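Local coordinates for protein ML032222a iGluR (Mnemiopsis leidyi, PDB 4YKJ) that probably serves as the ligand-binding domain of an ionotropic glutamate receptor, holding a small amino acid such as alanine between two lobes to gate an ion channel, at residues Leu12-Glu17 and Ile88-Ser93; Ile186-Val191 and Phe212-Gly217; Gly139-Arg144 and Lys169-Ala174. One frame throughout, in Å; residues are numbered along the deposited sequence.

Interaction 1 of 3, residues Leu12-Glu17 and Ile88-Ser93; sequences LGSVEE and IAIDLS. With ALA (alanine), chain E.
The carboxylates of E17 and D91 meet with their planes turned 47° apart, and the two side chains cross at about a right angle. E17 OE2 lies 2.7 Å from D91 OD2 and 3.5 Å from the methyl CB of the bound alanine. Having CG anti to the backbone N (chi1 173°) brings E17 CG alongside D91 OD1, and the bend at chi2 turns the carboxylate toward D91; OE1 forms a salt bridge with R144. Cutting E17 back to an alanine would probably leave R144 without one of its carboxylate mates and open a gap beside D91 and the ligand methyl. A89 N donates to G13 O (2.9 Å), and S14 OG donates to A89 O (2.8 Å). The CD1 end of I90 reaches V15 O at 3.3 Å. S93 N gives an almost straight bond, 174° at the hydrogen, to alanine OXT. G13 and I88 form a parallel bridge between strands 9-13 and 87-89. With strand 52-56 these make a parallel sheet, with helices 37-49 (on L12 and A89) and 75-81 (on I88) against it, consistent with the lobe core of a periplasmic-binding-protein-like domain; strand 91-93 turns away to pair antiparallel with strand 202-218.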
loop_
_atom_site.group_PDB
_atom_site.type_symbol
_atom_site.label_atom_id
_atom_site.label_comp_id
_atom_site.label_asym_id
_atom_site.label_seq_id
_atom_site.Cartn_x
_atom_site.Cartn_y
_atom_site.Cartn_z
ATOM N N LEU B 12 -16.739 -16.388 1.898
ATOM C CA LEU B 12 -15.492 -15.709 2.216
ATOM C C LEU B 12 -14.497 -16.644 2.882
ATOM O O LEU B 12 -14.790 -17.255 3.918
ATOM C CB LEU B 12 -15.785 -14.524 3.138
ATOM C CG LEU B 12 -16.800 -13.515 2.585
ATOM C CD1 LEU B 12 -17.045 -12.415 3.610
ATOM C CD2 LEU B 12 -16.373 -12.942 1.242
ATOM N N GLY B 13 -13.314 -16.748 2.307
ATOM C CA GLY B 13 -12.291 -17.563 2.911
ATOM C C GLY B 13 -11.657 -16.838 4.060
ATOM O O GLY B 13 -11.309 -15.661 3.948
ATOM N N SER B 14 -11.467 -17.530 5.169
ATOM C CA SER B 14 -10.817 -16.935 6.320
ATOM C C SER B 14 -10.361 -18.027 7.288
ATOM O O SER B 14 -10.740 -19.187 7.167
ATOM C CB SER B 14 -11.736 -15.945 7.036
ATOM O OG SER B 14 -10.967 -15.030 7.803
ATOM N N VAL B 15 -9.503 -17.637 8.231
ATOM C CA VAL B 15 -9.067 -18.479 9.339
ATOM C C VAL B 15 -8.826 -17.547 10.514
ATOM O O VAL B 15 -8.689 -16.333 10.336
ATOM C CB VAL B 15 -7.758 -19.268 9.039
ATOM C CG1 VAL B 15 -7.938 -20.282 7.926
ATOM C CG2 VAL B 15 -6.577 -18.351 8.779
ATOM N N GLU B 16 -8.754 -18.090 11.720
ATOM C CA GLU B 16 -8.333 -17.285 12.853
ATOM C C GLU B 16 -6.905 -16.788 12.654
ATOM O O GLU B 16 -6.012 -17.569 12.292
ATOM C CB GLU B 16 -8.414 -18.062 14.161
ATOM C CG GLU B 16 -7.889 -17.309 15.368
ATOM C CD GLU B 16 -8.409 -17.911 16.649
ATOM O OE1 GLU B 16 -7.797 -18.883 17.158
ATOM O OE2 GLU B 16 -9.462 -17.466 17.142
ATOM N N GLU B 17 -6.705 -15.505 12.904
ATOM C CA GLU B 17 -5.391 -14.882 12.897
ATOM C C GLU B 17 -5.568 -13.569 13.658
ATOM O O GLU B 17 -5.991 -12.561 13.096
ATOM C CB GLU B 17 -4.877 -14.619 11.484
ATOM C CG GLU B 17 -3.577 -13.813 11.520
ATOM C CD GLU B 17 -2.403 -14.492 10.887
ATOM O OE1 GLU B 17 -2.169 -15.698 11.116
ATOM O OE2 GLU B 17 -1.659 -13.768 10.188
ATOM N N ILE B 88 -11.054 -13.834 -0.356
ATOM C CA ILE B 88 -10.331 -14.205 0.839
ATOM C C ILE B 88 -10.288 -12.971 1.725
ATOM O O ILE B 88 -9.673 -11.973 1.345
ATOM C CB ILE B 88 -8.932 -14.692 0.509
ATOM C CG1 ILE B 88 -8.972 -15.948 -0.362
ATOM C CG2 ILE B 88 -8.161 -14.961 1.781
ATOM C CD1 ILE B 88 -7.620 -16.347 -0.914
ATOM N N ALA B 89 -10.956 -13.042 2.879
ATOM C CA ALA B 89 -11.103 -11.925 3.793
ATOM C C ALA B 89 -10.252 -12.205 5.026
ATOM O O ALA B 89 -10.671 -12.879 5.967
ATOM C CB ALA B 89 -12.567 -11.720 4.175
ATOM N N ILE B 90 -9.015 -11.718 4.998
ATOM C CA ILE B 90 -8.031 -11.962 6.058
ATOM C C ILE B 90 -6.884 -10.994 5.792
ATOM O O ILE B 90 -6.939 -10.236 4.825
ATOM C CB ILE B 90 -7.575 -13.468 6.033
ATOM C CG1 ILE B 90 -6.995 -13.962 7.376
ATOM C CG2 ILE B 90 -6.610 -13.723 4.875
ATOM C CD1 ILE B 90 -7.759 -13.631 8.614
ATOM N N ASP B 91 -5.868 -11.012 6.652
ATOM C CA ASP B 91 -4.614 -10.337 6.331
ATOM C C ASP B 91 -3.853 -11.132 5.282
ATOM O O ASP B 91 -2.981 -11.937 5.638
ATOM C CB ASP B 91 -3.750 -10.147 7.584
ATOM C CG ASP B 91 -3.435 -11.434 8.337
ATOM O OD1 ASP B 91 -4.334 -12.252 8.594
ATOM O OD2 ASP B 91 -2.242 -11.596 8.758
ATOM N N LEU B 92 -4.187 -10.935 4.010
ATOM C CA LEU B 92 -3.579 -11.723 2.939
ATOM C C LEU B 92 -2.466 -10.897 2.318
ATOM O O LEU B 92 -2.678 -9.831 1.731
ATOM C CB LEU B 92 -4.603 -12.122 1.871
ATOM C CG LEU B 92 -4.079 -13.179 0.886
ATOM C CD1 LEU B 92 -3.876 -14.524 1.555
ATOM C CD2 LEU B 92 -5.013 -13.306 -0.304
ATOM N N SER B 93 -1.232 -11.365 2.474
ATOM C CA SER B 93 -0.085 -10.631 1.960
ATOM C C SER B 93 0.033 -10.716 0.455
ATOM O O SER B 93 -0.226 -11.759 -0.140
ATOM C CB SER B 93 1.198 -11.199 2.542
ATOM O OG SER B 93 1.150 -11.109 3.952
HETATM N N ALA E . -0.228 -12.539 5.878
HETATM C CA ALA E . 0.149 -13.981 5.899
HETATM C C ALA E . -0.191 -14.658 4.577
HETATM O O ALA E . 0.208 -15.811 4.339
HETATM C CB ALA E . -0.540 -14.680 7.035
HETATM O OXT ALA E . -0.823 -14.050 3.701
#

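Interaction 2 of 3, residues Ile186-Val191 and Phe212-Gly217; sequences IDEGPV and FEYAFG. With ALA (alanine), chain E.
Side chains alone bring E188 together with F212 and Y214: the nearest CA atoms across the two segments, such as those of E188 and F212, are 10.1 Å apart. Y214 OH donates to E188 OE1 over 2.8 Å, from above the carboxylate plane and 42° out of it. Seen from the tyrosine the geometry is flatter: E188 CD sits in the plane of the Y214 ring, at its edge, and OE1 stays near that plane, 3.2 Å from CE1. The two flat groups are turned 41° against each other. E188 projects with CG anti to its carbonyl carbon (chi1 -58°) and runs on extended, which carries the carboxylate across to Y214 and the ligand. F212 borders the other oxygen: its CE2 comes to 3.9 Å from E188 OE2, with the ring oblique to the carboxylate. P190 CG packs 3.9 Å from Y214 CE2, and apolar groups touch the hydroxyl from two directions, P190 CD and V191 CG2. E188 is also the N-cap residue of helix 189-195, at the end of strand 183-188, and its own N makes a weak bond to D187 OD2. F212 and Y214 belong to the long strand 202-218; a ring of F20 meets Y214, and H145 meets F212. S93 OG is hydrogen-bonded to E188 OE2, giving each carboxylate oxygen a protein partner. E188 OE1 stands 2.7 Å from the alanine N, and Y214 CE1 lies 3.6 Å from that nitrogen. The chemistry implied is a buried acid, fixed in rotation by hydroxyl bonds at both oxygens, whose negative charge would probably attract the ammonium group of an amino-acid ligand, as in other glutamate-receptor binding domains.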
loop_
_atom_site.group_PDB
_atom_site.type_symbol
_atom_site.label_atom_id
_atom_site.label_comp_id
_atom_site.label_asym_id
_atom_site.label_seq_id
_atom_site.Cartn_x
_atom_site.Cartn_y
_atom_site.Cartn_z
ATOM N N ILE B 186 10.553 -16.158 12.091
ATOM C CA ILE B 186 10.513 -15.156 11.033
ATOM C C ILE B 186 9.094 -15.084 10.480
ATOM O O ILE B 186 8.590 -16.061 9.948
ATOM C CB ILE B 186 11.497 -15.516 9.903
ATOM C CG1 ILE B 186 12.919 -15.698 10.457
ATOM C CG2 ILE B 186 11.459 -14.458 8.802
ATOM C CD1 ILE B 186 13.882 -16.291 9.442
ATOM N N ASP B 187 8.423 -13.955 10.686
ATOM C CA ASP B 187 7.021 -13.796 10.267
ATOM C C ASP B 187 6.759 -12.347 9.888
ATOM O O ASP B 187 7.584 -11.741 9.217
ATOM C CB ASP B 187 6.028 -14.337 11.291
ATOM C CG ASP B 187 4.668 -14.631 10.669
ATOM O OD1 ASP B 187 4.554 -15.646 9.936
ATOM O OD2 ASP B 187 3.732 -13.830 10.894
ATOM N N GLU B 188 5.591 -11.817 10.236
ATOM C CA GLU B 188 5.173 -10.487 9.783
ATOM C C GLU B 188 4.996 -9.513 10.919
ATOM O O GLU B 188 4.492 -9.871 11.980
ATOM C CB GLU B 188 3.863 -10.577 8.993
ATOM C CG GLU B 188 3.998 -11.507 7.806
ATOM C CD GLU B 188 2.720 -11.736 7.037
ATOM O OE1 GLU B 188 1.618 -11.498 7.578
ATOM O OE2 GLU B 188 2.817 -12.187 5.880
ATOM N N GLY B 189 5.412 -8.274 10.681
ATOM C CA GLY B 189 5.374 -7.228 11.682
ATOM C C GLY B 189 4.079 -7.073 12.464
ATOM O O GLY B 189 4.081 -7.126 13.689
ATOM N N PRO B 190 2.957 -6.869 11.775
ATOM C CA PRO B 190 1.741 -6.578 12.544
ATOM C C PRO B 190 1.254 -7.770 13.370
ATOM O O PRO B 190 0.724 -7.592 14.481
ATOM C CB PRO B 190 0.725 -6.211 11.455
ATOM C CG PRO B 190 1.582 -5.707 10.297
ATOM C CD PRO B 190 2.775 -6.615 10.338
ATOM N N VAL B 191 1.426 -8.969 12.832
ATOM C CA VAL B 191 1.021 -10.177 13.527
ATOM C C VAL B 191 1.841 -10.353 14.808
ATOM O O VAL B 191 1.320 -10.642 15.889
ATOM C CB VAL B 191 1.192 -11.373 12.601
ATOM C CG1 VAL B 191 0.926 -12.678 13.321
ATOM C CG2 VAL B 191 0.263 -11.236 11.419
ATOM N N PHE B 212 5.455 -5.110 1.689
ATOM C CA PHE B 212 4.302 -5.642 1.003
ATOM C C PHE B 212 3.040 -5.115 1.693
ATOM O O PHE B 212 3.118 -4.266 2.572
ATOM C CB PHE B 212 4.366 -7.184 0.955
ATOM C CG PHE B 212 4.546 -7.825 2.306
ATOM C CD1 PHE B 212 5.821 -8.039 2.810
ATOM C CD2 PHE B 212 3.453 -8.184 3.076
ATOM C CE1 PHE B 212 6.001 -8.620 4.037
ATOM C CE2 PHE B 212 3.634 -8.753 4.329
ATOM C CZ PHE B 212 4.926 -8.948 4.812
ATOM N N GLU B 213 1.888 -5.584 1.251
ATOM C CA GLU B 213 0.610 -5.104 1.773
ATOM C C GLU B 213 -0.233 -6.267 2.207
ATOM O O GLU B 213 -0.043 -7.395 1.761
ATOM C CB GLU B 213 -0.173 -4.391 0.670
ATOM C CG GLU B 213 0.580 -3.345 -0.151
ATOM C CD GLU B 213 0.613 -2.004 0.513
ATOM O OE1 GLU B 213 0.134 -1.912 1.658
ATOM O OE2 GLU B 213 1.109 -1.038 -0.112
ATOM N N TYR B 214 -1.164 -5.985 3.103
ATOM C CA TYR B 214 -2.306 -6.858 3.339
ATOM C C TYR B 214 -3.487 -6.370 2.515
ATOM O O TYR B 214 -3.802 -5.180 2.525
ATOM C CB TYR B 214 -2.713 -6.827 4.804
ATOM C CG TYR B 214 -1.742 -7.437 5.781
ATOM C CD1 TYR B 214 -0.854 -8.436 5.400
ATOM C CD2 TYR B 214 -1.739 -7.035 7.101
ATOM C CE1 TYR B 214 0.013 -8.995 6.330
ATOM C CE2 TYR B 214 -0.895 -7.590 8.027
ATOM C CZ TYR B 214 -0.020 -8.553 7.647
ATOM O OH TYR B 214 0.805 -9.084 8.619
ATOM N N ALA B 215 -4.145 -7.289 1.837
ATOM C CA ALA B 215 -5.309 -7.002 1.031
ATOM C C ALA B 215 -6.261 -8.190 1.116
ATOM O O ALA B 215 -5.955 -9.180 1.794
ATOM C CB ALA B 215 -4.890 -6.751 -0.397
ATOM N N PHE B 216 -7.403 -8.103 0.447
ATOM C CA PHE B 216 -8.267 -9.258 0.282
ATOM C C PHE B 216 -7.906 -9.930 -1.055
ATOM O O PHE B 216 -7.422 -9.271 -1.988
ATOM C CB PHE B 216 -9.744 -8.895 0.315
ATOM C CG PHE B 216 -10.251 -8.436 1.663
ATOM C CD1 PHE B 216 -9.500 -8.568 2.826
ATOM C CD2 PHE B 216 -11.510 -7.891 1.763
ATOM C CE1 PHE B 216 -10.005 -8.137 4.062
ATOM C CE2 PHE B 216 -12.029 -7.483 3.000
ATOM C CZ PHE B 216 -11.280 -7.625 4.141
ATOM N N GLY B 217 -8.110 -11.235 -1.137
ATOM C CA GLY B 217 -7.853 -11.990 -2.345
ATOM C C GLY B 217 -9.104 -12.151 -3.177
ATOM O O GLY B 217 -10.176 -12.385 -2.633
HETATM N N ALA E . -0.228 -12.539 5.878
HETATM C CA ALA E . 0.149 -13.981 5.899
HETATM C C ALA E . -0.191 -14.658 4.577
HETATM O O ALA E . 0.208 -15.811 4.339
HETATM C CB ALA E . -0.540 -14.680 7.035
HETATM O OXT ALA E . -0.823 -14.050 3.701
#

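Interaction 3 of 3, residues Gly139-Arg144 and Lys169-Ala174; sequences GVIGSR and KDLNHA. With ALA (alanine), chain E.
K169 O faces the branch methyl of I141, with CG2 3.8 Å away, and shares a water with G142 O; the water donates to both carbonyls, at 2.8 Å to K169 O. K169 N donates forward to H173 ND1 in the plane of the imidazole ring, at 170° on the hydrogen, which holds that ring in place. At D170 the backbone carbon C lies 3.6 Å from I141 CD1, so the isoleucine tip presses against the peptide that leads into the helix. D170, whose CB points away from segment 139-144, is the N-cap: its OD1 accepts from H173 N over 2.9 Å. L171 begins helix 171-179, and its CD1 meets I141 CD1 at 4.2 Å. L171 CD1 also lies obliquely to the R144 guanidinium, 4.4 Å from R144 NH2. This is a beta-alpha-beta crossover: helix 171-179 links strand 166-168 to strand 183-188, both parallel to strand 137-141 and on either side of it, and the start of the helix packs on I141. After I141 a type II turn carries the chain to R144, the N-cap residue of helix 145-152. R144 holds CG anti to its backbone N (chi1 -173°) and stays extended to NE, setting one guanidinium face beneath the bound alanine, whose CB stands 3.2 Å above the plane over its centre. The salt bridge of R144 NE with D187 helps to fix that plane. Further along, A174 closes the helical turn with a bond from its N to D170 O, and its CB comes 4.0 Å from I141 CG1, while F185 of strand 183-188 packs against I141, L171 and A174.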
loop_
_atom_site.group_PDB
_atom_site.type_symbol
_atom_site.label_atom_id
_atom_site.label_comp_id
_atom_site.label_asym_id
_atom_site.label_seq_id
_atom_site.Cartn_x
_atom_site.Cartn_y
_atom_site.Cartn_z
ATOM N N GLY B 139 12.666 -20.896 12.281
ATOM C CA GLY B 139 11.638 -21.424 11.408
ATOM C C GLY B 139 10.703 -20.371 10.874
ATOM O O GLY B 139 10.618 -19.254 11.364
ATOM N N VAL B 140 10.014 -20.780 9.807
ATOM C CA VAL B 140 8.871 -20.094 9.237
ATOM C C VAL B 140 7.719 -21.091 9.169
ATOM O O VAL B 140 7.912 -22.294 9.090
ATOM C CB VAL B 140 9.133 -19.538 7.814
ATOM C CG1 VAL B 140 10.160 -18.453 7.858
ATOM C CG2 VAL B 140 9.588 -20.621 6.873
ATOM N N ILE B 141 6.495 -20.565 9.113
ATOM C CA ILE B 141 5.311 -21.400 8.960
ATOM C C ILE B 141 5.152 -21.835 7.506
ATOM O O ILE B 141 5.257 -21.005 6.587
ATOM C CB ILE B 141 4.065 -20.625 9.412
ATOM C CG1 ILE B 141 4.141 -20.306 10.914
ATOM C CG2 ILE B 141 2.796 -21.405 9.095
ATOM C CD1 ILE B 141 3.206 -19.209 11.348
ATOM N N GLY B 142 4.869 -23.106 7.282
ATOM C CA GLY B 142 4.705 -23.604 5.941
ATOM C C GLY B 142 3.471 -23.050 5.257
ATOM O O GLY B 142 2.407 -22.882 5.873
ATOM N N SER B 143 3.615 -22.772 3.964
ATOM C CA SER B 143 2.507 -22.320 3.108
ATOM C C SER B 143 1.916 -20.993 3.554
ATOM O O SER B 143 0.748 -20.701 3.308
ATOM C CB SER B 143 1.440 -23.408 2.966
ATOM O OG SER B 143 1.986 -24.546 2.314
ATOM N N ARG B 144 2.734 -20.160 4.148
ATOM C CA ARG B 144 2.369 -18.823 4.558
ATOM C C ARG B 144 3.333 -17.850 3.859
ATOM O O ARG B 144 4.398 -18.240 3.373
ATOM C CB ARG B 144 2.470 -18.752 6.085
ATOM C CG ARG B 144 1.985 -17.509 6.794
ATOM C CD ARG B 144 2.301 -17.651 8.259
ATOM N NE ARG B 144 2.153 -16.425 9.035
ATOM C CZ ARG B 144 1.047 -16.023 9.647
ATOM N NH1 ARG B 144 -0.069 -16.729 9.584
ATOM N NH2 ARG B 144 1.063 -14.890 10.306
ATOM N N LYS B 169 3.736 -25.446 11.799
ATOM C CA LYS B 169 2.430 -25.776 11.238
ATOM C C LYS B 169 1.511 -24.571 11.075
ATOM O O LYS B 169 0.798 -24.482 10.099
ATOM C CB LYS B 169 1.729 -26.805 12.140
ATOM C CG LYS B 169 0.340 -27.192 11.678
ATOM C CD LYS B 169 -0.253 -28.318 12.524
ATOM C CE LYS B 169 -0.746 -27.808 13.869
ATOM N NZ LYS B 169 -1.561 -28.839 14.582
ATOM N N ASP B 170 1.551 -23.674 12.053
ATOM C CA ASP B 170 0.606 -22.567 12.148
ATOM C C ASP B 170 1.125 -21.578 13.171
ATOM O O ASP B 170 2.187 -21.770 13.759
ATOM C CB ASP B 170 -0.823 -23.057 12.482
ATOM C CG ASP B 170 -0.934 -23.833 13.779
ATOM O OD1 ASP B 170 -0.137 -23.658 14.705
ATOM O OD2 ASP B 170 -1.906 -24.612 13.875
ATOM N N LEU B 171 0.406 -20.482 13.361
ATOM C CA LEU B 171 0.877 -19.428 14.231
ATOM C C LEU B 171 0.986 -19.862 15.689
ATOM O O LEU B 171 1.982 -19.530 16.337
ATOM C CB LEU B 171 -0.012 -18.198 14.060
ATOM C CG LEU B 171 0.460 -16.964 14.813
ATOM C CD1 LEU B 171 1.854 -16.498 14.326
ATOM C CD2 LEU B 171 -0.583 -15.871 14.657
ATOM N N ASN B 172 0.039 -20.647 16.194
ATOM C CA ASN B 172 0.127 -21.131 17.574
ATOM C C ASN B 172 1.383 -21.974 17.786
ATOM O O ASN B 172 2.090 -21.819 18.793
ATOM C CB ASN B 172 -1.112 -21.949 17.925
ATOM C CG ASN B 172 -2.380 -21.115 17.970
ATOM O OD1 ASN B 172 -3.460 -21.589 17.607
ATOM N ND2 ASN B 172 -2.265 -19.881 18.420
ATOM N N HIS B 173 1.668 -22.867 16.842
ATOM C CA HIS B 173 2.831 -23.746 16.935
ATOM C C HIS B 173 4.112 -22.925 16.898
ATOM O O HIS B 173 5.054 -23.184 17.657
ATOM C CB HIS B 173 2.800 -24.762 15.784
ATOM C CG HIS B 173 3.943 -25.725 15.771
ATOM N ND1 HIS B 173 4.502 -26.194 14.603
ATOM C CD2 HIS B 173 4.613 -26.345 16.777
ATOM C CE1 HIS B 173 5.469 -27.049 14.881
ATOM N NE2 HIS B 173 5.565 -27.147 16.196
ATOM N N ALA B 174 4.154 -21.925 16.031
ATOM C CA ALA B 174 5.316 -21.055 15.935
ATOM C C ALA B 174 5.563 -20.307 17.219
ATOM O O ALA B 174 6.698 -20.231 17.684
ATOM C CB ALA B 174 5.153 -20.068 14.801
HETATM N N ALA E . -0.228 -12.539 5.878
HETATM C CA ALA E . 0.149 -13.981 5.899
HETATM C C ALA E . -0.191 -14.658 4.577
HETATM O O ALA E . 0.208 -15.811 4.339
HETATM C CB ALA E . -0.540 -14.680 7.035
HETATM O OXT ALA E . -0.823 -14.050 3.701
HETATM O O HOH W 1 1.885 -25.039 7.556
#

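How the interactions relate
All three contacts border the bound alanine. Interactions 1 and 2 have centres 11 Å apart and join where S93 OG lies 2.8 Å from E188 OE2 and I88 N lies 2.8 Å from G217 O; S93 and G217 lie in strands 91-93 and 202-218, which pair in one sheet. Interaction 3 ties to both through R144: NH1 is 2.8 Å from E17 OE1 of interaction 1, and NE is 2.7 Å from D187 OD1 of interaction 2. Interaction 1 offers a backbone N-H to the ligand carboxylate, interaction 2 an acid beside its amino group, and interaction 3 a flat surface for its methyl. R98 NH1 and H145 N are also hydrogen-bonded to the alanine.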